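Local coordinates for ribosomal protein S2-related protein (Deinococcus radiodurans, PDB 2JH3) that binds a 4Fe-4S iron-sulfur cluster, has a fold resembling the chelatases, and may act as a sirohydrochlorin ferrochelatase, at residues Y41-E46 against V62-V67; L6-H11 against Q25-L30. All coordinates share one frame; numbering follows the deposited sequence.

Contact 1. Residues Y41-E46 against V62-V67; sequences YDEVLE and VAYSDV
Asp42, Glu43 and Leu45 face Tyr64, Ala63 and Val62 in opposite chain order, and the backbones stay well apart, with 7.9 Å between the CA atoms of Glu43 and Ala63. The link is therefore made by side chains, partly onto the loop backbone. Segment 41-46 runs into an outermost strand of the sheet. Residues 62-65 form the loop that leads into strand 66-71. Strand 5-10 lies between these two strands in the sheet.

Glu43 carries the polar link. Its CG sits between the backbone N and the carbonyl carbon (chi1 79°), and the chain runs on extended, which takes the carboxylate across to the loop. Ala63 N donates to Glu43 OE2 at 2.8 Å. The bond is nearly straight, 173° at the hydrogen, and uses the syn lone pair of OE2. The methyl of Ala63 lies beside the same carboxylate, with CB 3.4 Å from Glu43 OE2. The same methyl also lies over the centre of one face of the Tyr64 ring, the next residue.

The Tyr64 ring also meets the start of the other segment. Asp42 CB reaches Tyr64 CE2 at 3.5 Å, approaching the ring obliquely. The Asp42 carboxylate has its own partner, the backbone N of Arg4. At the other end Leu45 CD1 rests against the Val62 backbone, 3.7 Å from Val62 CA, and also touches Val62 CG1 at 3.9 Å.

Glu43 has further polar partners in this buried place. Ser5 OG is hydrogen-bonded to OE2, and Arg365 forms a salt bridge with OE1. OE2 is thus held by two bonds, and the carboxylate is probably ionised. Its chemistry implies a fixed link: one side chain of the sheet edge satisfies a loop amide and probably balances Arg365, from the DR2241 stabilising domain.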
ATOM      1  N   TYR A  41      31.990  14.016  20.507  1.00 36.66           N
ATOM      2  CA  TYR A  41      30.538  14.249  20.339  1.00 34.15           C
ATOM      3  C   TYR A  41      29.838  13.246  21.184  1.00 32.34           C
ATOM      4  O   TYR A  41      30.302  12.112  21.291  1.00 31.41           O
ATOM      5  CB  TYR A  41      30.158  14.094  18.853  1.00 33.66           C
ATOM      6  CG  TYR A  41      30.744  15.214  18.063  1.00 34.27           C
ATOM      7  CD1 TYR A  41      31.951  15.072  17.366  1.00 33.06           C
ATOM      8  CD2 TYR A  41      30.143  16.452  18.095  1.00 33.98           C
ATOM      9  CE1 TYR A  41      32.509  16.168  16.714  1.00 32.48           C
ATOM     10  CE2 TYR A  41      30.664  17.510  17.416  1.00 31.64           C
ATOM     11  CZ  TYR A  41      31.853  17.385  16.788  1.00 32.44           C
ATOM     12  OH  TYR A  41      32.291  18.533  16.153  1.00 37.56           O
ATOM     13  N   ASP A  42      28.725  13.642  21.784  1.00 31.17           N
ATOM     14  CA  ASP A  42      27.959  12.729  22.650  1.00 29.40           C
ATOM     15  C   ASP A  42      26.855  11.917  21.960  1.00 28.76           C
ATOM     16  O   ASP A  42      26.280  11.024  22.596  1.00 27.79           O
ATOM     17  CB  ASP A  42      27.355  13.533  23.796  1.00 30.36           C
ATOM     18  CG  ASP A  42      28.458  14.274  24.554  1.00 32.14           C
ATOM     19  OD1 ASP A  42      29.092  13.580  25.356  1.00 34.48           O
ATOM     20  OD2 ASP A  42      28.739  15.456  24.205  1.00 29.91           O
ATOM     21  N   GLU A  43      26.589  12.227  20.687  1.00 26.34           N
ATOM     22  CA  GLU A  43      25.693  11.494  19.839  1.00 25.95           C
ATOM     23  C   GLU A  43      26.011  11.816  18.369  1.00 24.85           C
ATOM     24  O   GLU A  43      26.625  12.866  18.072  1.00 23.23           O
ATOM     25  CB  GLU A  43      24.221  11.826  20.152  1.00 26.66           C
ATOM     26  CG  GLU A  43      23.721  13.129  19.557  1.00 25.41           C
ATOM     27  CD  GLU A  43      22.283  13.370  19.840  1.00 28.01           C
ATOM     28  OE1 GLU A  43      21.571  12.393  20.162  1.00 29.52           O
ATOM     29  OE2 GLU A  43      21.862  14.530  19.762  1.00 26.77           O
ATOM     30  N   VAL A  44      25.608  10.894  17.489  1.00 24.42           N
ATOM     31  CA  VAL A  44      25.748  11.036  16.030  1.00 24.68           C
ATOM     32  C   VAL A  44      24.401  10.679  15.411  1.00 26.47           C
ATOM     33  O   VAL A  44      23.833   9.586  15.641  1.00 26.54           O
ATOM     34  CB  VAL A  44      26.878  10.162  15.462  1.00 24.56           C
ATOM     35  CG1 VAL A  44      27.060  10.387  13.996  1.00 23.20           C
ATOM     36  CG2 VAL A  44      28.193  10.413  16.211  1.00 26.62           C
ATOM     37  N   LEU A  45      23.841  11.644  14.721  1.00 26.51           N
ATOM     38  CA  LEU A  45      22.547  11.492  14.102  1.00 27.57           C
ATOM     39  C   LEU A  45      22.668  11.610  12.572  1.00 28.61           C
ATOM     40  O   LEU A  45      23.718  12.078  12.030  1.00 26.56           O
ATOM     41  CB  LEU A  45      21.593  12.543  14.676  1.00 28.77           C
ATOM     42  CG  LEU A  45      21.316  12.390  16.203  1.00 31.09           C
ATOM     43  CD1 LEU A  45      20.305  13.418  16.620  1.00 29.55           C
ATOM     44  CD2 LEU A  45      20.800  11.029  16.672  1.00 31.98           C
ATOM     45  N   GLU A  46      21.586  11.220  11.895  1.00 28.80           N
ATOM     46  CA  GLU A  46      21.519  11.239  10.437  1.00 28.32           C
ATOM     47  C   GLU A  46      20.373  12.079   9.961  1.00 28.03           C
ATOM     48  O   GLU A  46      19.301  12.139  10.590  1.00 29.59           O
ATOM     49  CB  GLU A  46      21.309   9.840   9.901  1.00 27.47           C
ATOM     50  CG  GLU A  46      22.432   8.944  10.216  1.00 29.01           C
ATOM     51  CD  GLU A  46      22.023   7.462  10.187  1.00 27.87           C
ATOM     52  OE1 GLU A  46      21.219   7.106   9.310  1.00 30.35           O
ATOM     53  OE2 GLU A  46      22.553   6.665  10.969  1.00 31.42           O
ATOM     54  N   VAL A  62      17.709  16.283  17.905  1.00 25.95           N
ATOM     55  CA  VAL A  62      19.038  16.366  18.523  1.00 26.82           C
ATOM     56  C   VAL A  62      18.881  16.634  20.014  1.00 25.80           C
ATOM     57  O   VAL A  62      18.021  17.402  20.431  1.00 25.88           O
ATOM     58  CB  VAL A  62      20.034  17.359  17.802  1.00 28.43           C
ATOM     59  CG1 VAL A  62      19.894  17.318  16.286  1.00 26.87           C
ATOM     60  CG2 VAL A  62      19.884  18.638  18.261  1.00 31.81           C
ATOM     61  N   ALA A  63      19.679  15.928  20.784  1.00 25.30           N
ATOM     62  CA  ALA A  63      19.550  15.845  22.174  1.00 26.06           C
ATOM     63  C   ALA A  63      20.146  17.035  22.910  1.00 27.70           C
ATOM     64  O   ALA A  63      19.671  17.353  24.002  1.00 28.14           O
ATOM     65  CB  ALA A  63      20.169  14.537  22.678  1.00 26.16           C
ATOM     66  N   TYR A  64      21.122  17.703  22.273  1.00 27.79           N
ATOM     67  CA  TYR A  64      21.964  18.775  22.874  1.00 29.02           C
ATOM     68  C   TYR A  64      21.814  20.096  22.170  1.00 29.09           C
ATOM     69  O   TYR A  64      21.180  20.193  21.121  1.00 30.30           O
ATOM     70  CB  TYR A  64      23.420  18.342  22.917  1.00 28.95           C
ATOM     71  CG  TYR A  64      23.522  16.965  23.529  1.00 30.46           C
ATOM     72  CD1 TYR A  64      23.033  16.739  24.799  1.00 32.05           C
ATOM     73  CD2 TYR A  64      24.048  15.882  22.821  1.00 30.59           C
ATOM     74  CE1 TYR A  64      23.083  15.483  25.353  1.00 31.34           C
ATOM     75  CE2 TYR A  64      24.083  14.614  23.360  1.00 30.92           C
ATOM     76  CZ  TYR A  64      23.610  14.441  24.642  1.00 32.44           C
ATOM     77  OH  TYR A  64      23.642  13.209  25.241  1.00 33.14           O
ATOM     78  N   SER A  65      22.328  21.141  22.809  1.00 29.47           N
ATOM     79  CA  SER A  65      22.054  22.521  22.420  1.00 29.57           C
ATOM     80  C   SER A  65      23.180  23.078  21.565  1.00 29.32           C
ATOM     81  O   SER A  65      23.135  24.227  21.129  1.00 30.86           O
ATOM     82  CB  SER A  65      21.895  23.385  23.692  1.00 30.93           C
ATOM     83  OG  SER A  65      23.096  23.367  24.460  1.00 30.82           O
ATOM     84  N   ASP A  66      24.186  22.244  21.341  1.00 30.04           N
ATOM     85  CA  ASP A  66      25.318  22.519  20.463  1.00 28.72           C
ATOM     86  C   ASP A  66      25.395  21.445  19.387  1.00 26.45           C
ATOM     87  O   ASP A  66      25.600  20.267  19.672  1.00 25.32           O
ATOM     88  CB  ASP A  66      26.618  22.516  21.269  1.00 30.03           C
ATOM     89  CG  ASP A  66      27.849  22.862  20.419  1.00 33.62           C
ATOM     90  OD1 ASP A  66      28.297  24.031  20.525  1.00 45.83           O
ATOM     91  OD2 ASP A  66      28.390  21.979  19.683  1.00 42.48           O
ATOM     92  N   VAL A  67      25.204  21.861  18.144  1.00 25.09           N
ATOM     93  CA  VAL A  67      25.128  20.887  17.030  1.00 25.14           C
ATOM     94  C   VAL A  67      26.031  21.267  15.866  1.00 23.74           C
ATOM     95  O   VAL A  67      26.173  22.454  15.523  1.00 23.43           O
ATOM     96  CB  VAL A  67      23.638  20.678  16.596  1.00 26.43           C
ATOM     97  CG1 VAL A  67      23.100  21.851  15.993  1.00 29.66           C
ATOM     98  CG2 VAL A  67      23.478  19.495  15.603  1.00 25.04           C
TER

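Contact 2. Residues L6-H11 against Q25-L30; sequences LVLIGH and QVAEAL
Leu8 places CG opposite its carbonyl carbon (chi1 -54°) and extends to CD1, and this methyl meets Val26 and Ala27 of the facing helix. Leu30 has the same kind of shape and sends its own CD1 back toward the strand. Leu6 differs: its CG stands opposite the backbone N (chi1 175°), and CD2 is the methyl that makes the contact.

The arrangement belongs to a beta-alpha-beta unit in the chelatase-like fold. Strand 5-10 is followed by helix 18-35, and the chain then returns as strand 43-48, parallel to the first and next to it. The helix packs over one face of the sheet. Over the two segments the strand and helix run nearly antiparallel, at 161°, their axes approaching to 9.6 Å. Leu6 accordingly meets the later residue, Leu30, and Leu8 meets mainly the earlier ones.

Leu8 CD1 is the centre of the contact. It lies 3.8 Å from Val26 CG1, and the two side chains cross at about a right angle. It is equally near the backbone, 3.8 Å from Ala27 N. Ala27 CB lies 4.1 Å from Leu8 CD1. Val26 and Leu30 are one helical turn apart, so both can face the strand.

All five touching residues are buried, and the side chains that meet are all apolar. Val253, Val257 and Leu258 of helix 253-262 extend the same core: Val257 touches both Leu8 and Leu30, while Val253 touches Val26. On the sheet side Ala27 also touches Val44 of the neighbouring strand. Leu6 and Leu30 cross at roughly a right angle, with Leu6 CD2 4.0 Å from Leu30 CD1.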
ATOM      1  N   LEU A   6      26.523  15.586  16.774  1.00 23.93           N
ATOM      2  CA  LEU A   6      27.020  15.664  15.383  1.00 23.45           C
ATOM      3  C   LEU A   6      25.879  15.140  14.529  1.00 22.03           C
ATOM      4  O   LEU A   6      25.301  14.134  14.857  1.00 24.49           O
ATOM      5  CB  LEU A   6      28.232  14.764  15.260  1.00 22.99           C
ATOM      6  CG  LEU A   6      28.830  14.619  13.860  1.00 20.25           C
ATOM      7  CD1 LEU A   6      29.280  16.000  13.292  1.00 17.85           C
ATOM      8  CD2 LEU A   6      29.982  13.693  13.999  1.00 24.39           C
ATOM      9  N   VAL A   7      25.532  15.865  13.490  1.00 22.16           N
ATOM     10  CA  VAL A   7      24.526  15.456  12.535  1.00 21.46           C
ATOM     11  C   VAL A   7      25.173  15.300  11.174  1.00 20.99           C
ATOM     12  O   VAL A   7      25.779  16.229  10.670  1.00 20.04           O
ATOM     13  CB  VAL A   7      23.461  16.496  12.413  1.00 21.21           C
ATOM     14  CG1 VAL A   7      22.511  16.182  11.265  1.00 18.78           C
ATOM     15  CG2 VAL A   7      22.714  16.639  13.750  1.00 24.16           C
ATOM     16  N   LEU A   8      25.126  14.079  10.638  1.00 21.18           N
ATOM     17  CA  LEU A   8      25.533  13.796   9.243  1.00 20.97           C
ATOM     18  C   LEU A   8      24.358  13.816   8.254  1.00 21.16           C
ATOM     19  O   LEU A   8      23.304  13.154   8.482  1.00 21.78           O
ATOM     20  CB  LEU A   8      26.252  12.445   9.200  1.00 20.61           C
ATOM     21  CG  LEU A   8      27.438  12.251  10.130  1.00 21.76           C
ATOM     22  CD1 LEU A   8      28.108  10.960   9.798  1.00 27.25           C
ATOM     23  CD2 LEU A   8      28.406  13.392  10.084  1.00 22.28           C
ATOM     24  N   ILE A   9      24.524  14.539   7.143  1.00 20.60           N
ATOM     25  CA  ILE A   9      23.469  14.727   6.128  1.00 21.68           C
ATOM     26  C   ILE A   9      23.828  14.062   4.823  1.00 21.05           C
ATOM     27  O   ILE A   9      24.866  14.382   4.199  1.00 20.99           O
ATOM     28  CB  ILE A   9      23.223  16.202   5.746  1.00 22.32           C
ATOM     29  CG1 ILE A   9      22.914  17.031   6.973  1.00 26.19           C
ATOM     30  CG2 ILE A   9      22.104  16.306   4.720  1.00 24.39           C
ATOM     31  CD1 ILE A   9      21.755  16.501   7.726  1.00 26.07           C
ATOM     32  N   GLY A  10      22.949  13.178   4.357  1.00 22.66           N
ATOM     33  CA  GLY A  10      23.126  12.502   3.072  1.00 21.31           C
ATOM     34  C   GLY A  10      22.040  12.904   2.104  1.00 21.38           C
ATOM     35  O   GLY A  10      21.056  13.578   2.458  1.00 21.25           O
ATOM     36  N   HIS A  11      22.185  12.443   0.896  1.00 20.17           N
ATOM     37  CA  HIS A  11      21.178  12.689  -0.146  1.00 21.42           C
ATOM     38  C   HIS A  11      19.832  11.883   0.118  1.00 20.97           C
ATOM     39  O   HIS A  11      18.721  12.451   0.198  1.00 21.67           O
ATOM     40  CB  HIS A  11      21.798  12.306  -1.496  1.00 22.18           C
ATOM     41  CG  HIS A  11      20.934  12.650  -2.655  1.00 23.36           C
ATOM     42  ND1 HIS A  11      21.080  13.826  -3.357  1.00 26.87           N
ATOM     43  CD2 HIS A  11      19.864  12.022  -3.190  1.00 24.47           C
ATOM     44  CE1 HIS A  11      20.128  13.904  -4.276  1.00 25.72           C
ATOM     45  NE2 HIS A  11      19.402  12.810  -4.217  1.00 24.66           N
ATOM     46  N   GLN A  25      27.019   4.296   7.100  1.00 28.10           N
ATOM     47  CA  GLN A  25      28.288   3.612   7.387  1.00 29.42           C
ATOM     48  C   GLN A  25      29.174   4.531   8.253  1.00 30.01           C
ATOM     49  O   GLN A  25      29.725   4.064   9.242  1.00 31.39           O
ATOM     50  CB  GLN A  25      28.967   3.131   6.067  1.00 29.85           C
ATOM     51  CG  GLN A  25      28.575   1.737   5.502  1.00 34.04           C
ATOM     52  OE1 GLN A  25      29.959   1.666   3.552  0.50 24.55           O
ATOM     53  NE2 GLN A  25      27.923   1.128   3.116  1.00 64.58           N
ATOM     54  N   VAL A  26      29.314   5.820   7.875  1.00 29.83           N
ATOM     55  CA  VAL A  26      30.143   6.717   8.619  1.00 31.40           C
ATOM     56  C   VAL A  26      29.563   6.924  10.014  1.00 30.18           C
ATOM     57  O   VAL A  26      30.304   6.892  11.007  1.00 31.03           O
ATOM     58  CB  VAL A  26      30.341   8.091   7.928  1.00 32.07           C
ATOM     59  CG1 VAL A  26      31.185   9.013   8.834  1.00 34.65           C
ATOM     60  CG2 VAL A  26      31.035   7.955   6.640  1.00 34.29           C
ATOM     61  N   ALA A  27      28.247   7.179  10.085  1.00 29.29           N
ATOM     62  CA  ALA A  27      27.573   7.447  11.373  1.00 29.11           C
ATOM     63  C   ALA A  27      27.780   6.317  12.347  1.00 28.65           C
ATOM     64  O   ALA A  27      28.174   6.506  13.487  1.00 28.66           O
ATOM     65  CB  ALA A  27      26.079   7.696  11.151  1.00 28.42           C
ATOM     66  N   GLU A  28      27.558   5.114  11.874  1.00 29.79           N
ATOM     67  CA  GLU A  28      27.746   3.942  12.692  1.00 31.00           C
ATOM     68  C   GLU A  28      29.218   3.781  13.143  1.00 30.76           C
ATOM     69  O   GLU A  28      29.464   3.461  14.287  1.00 31.73           O
ATOM     70  CB  GLU A  28      27.181   2.673  12.009  1.00 30.52           C
ATOM     71  CG  GLU A  28      27.305   1.439  12.988  1.00 33.07           C
ATOM     72  CD  GLU A  28      26.793   0.113  12.457  1.00 34.86           C
ATOM     73  OE1 GLU A  28      26.880  -0.881  13.227  1.00 45.16           O
ATOM     74  OE2 GLU A  28      26.306   0.049  11.308  1.00 42.07           O
ATOM     75  N   ALA A  29      30.203   4.046  12.270  1.00 32.12           N
ATOM     76  CA  ALA A  29      31.610   3.916  12.652  1.00 31.02           C
ATOM     77  C   ALA A  29      32.000   4.880  13.800  1.00 31.29           C
ATOM     78  O   ALA A  29      32.743   4.531  14.714  1.00 30.70           O
ATOM     79  CB  ALA A  29      32.495   4.196  11.434  1.00 31.64           C
ATOM     80  N   LEU A  30      31.484   6.098  13.712  1.00 30.75           N
ATOM     81  CA  LEU A  30      31.757   7.150  14.625  1.00 30.56           C
ATOM     82  C   LEU A  30      31.030   6.921  15.959  1.00 30.76           C
ATOM     83  O   LEU A  30      31.569   7.259  17.029  1.00 29.87           O
ATOM     84  CB  LEU A  30      31.354   8.485  13.989  1.00 30.02           C
ATOM     85  CG  LEU A  30      32.219   9.051  12.878  1.00 28.80           C
ATOM     86  CD1 LEU A  30      31.731  10.422  12.407  1.00 28.84           C
ATOM     87  CD2 LEU A  30      33.622   9.139  13.347  1.00 31.33           C
TER

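Overall arrangement
Both contacts involve the first chelatase-like sheet, and strand 5-10 connects them. The 6-11 segment of contact 2 pairs with the 41-46 segment of contact 1: Leu45 N to Leu6 O and Leu45 O to Leu8 N are probable backbone hydrogen bonds. On the opposite flank of that strand, Val67 packs on Val7. Contact 2 is an apolar side-chain core between sheet and helix. Contact 1 is mostly buried too, but it reaches the surface at Asp42 and mixes a carboxylate with apolar groups near the strand starts. The two contacts also meet where Glu46 touches Ala27. Both lie away from the iron-sulfur cluster.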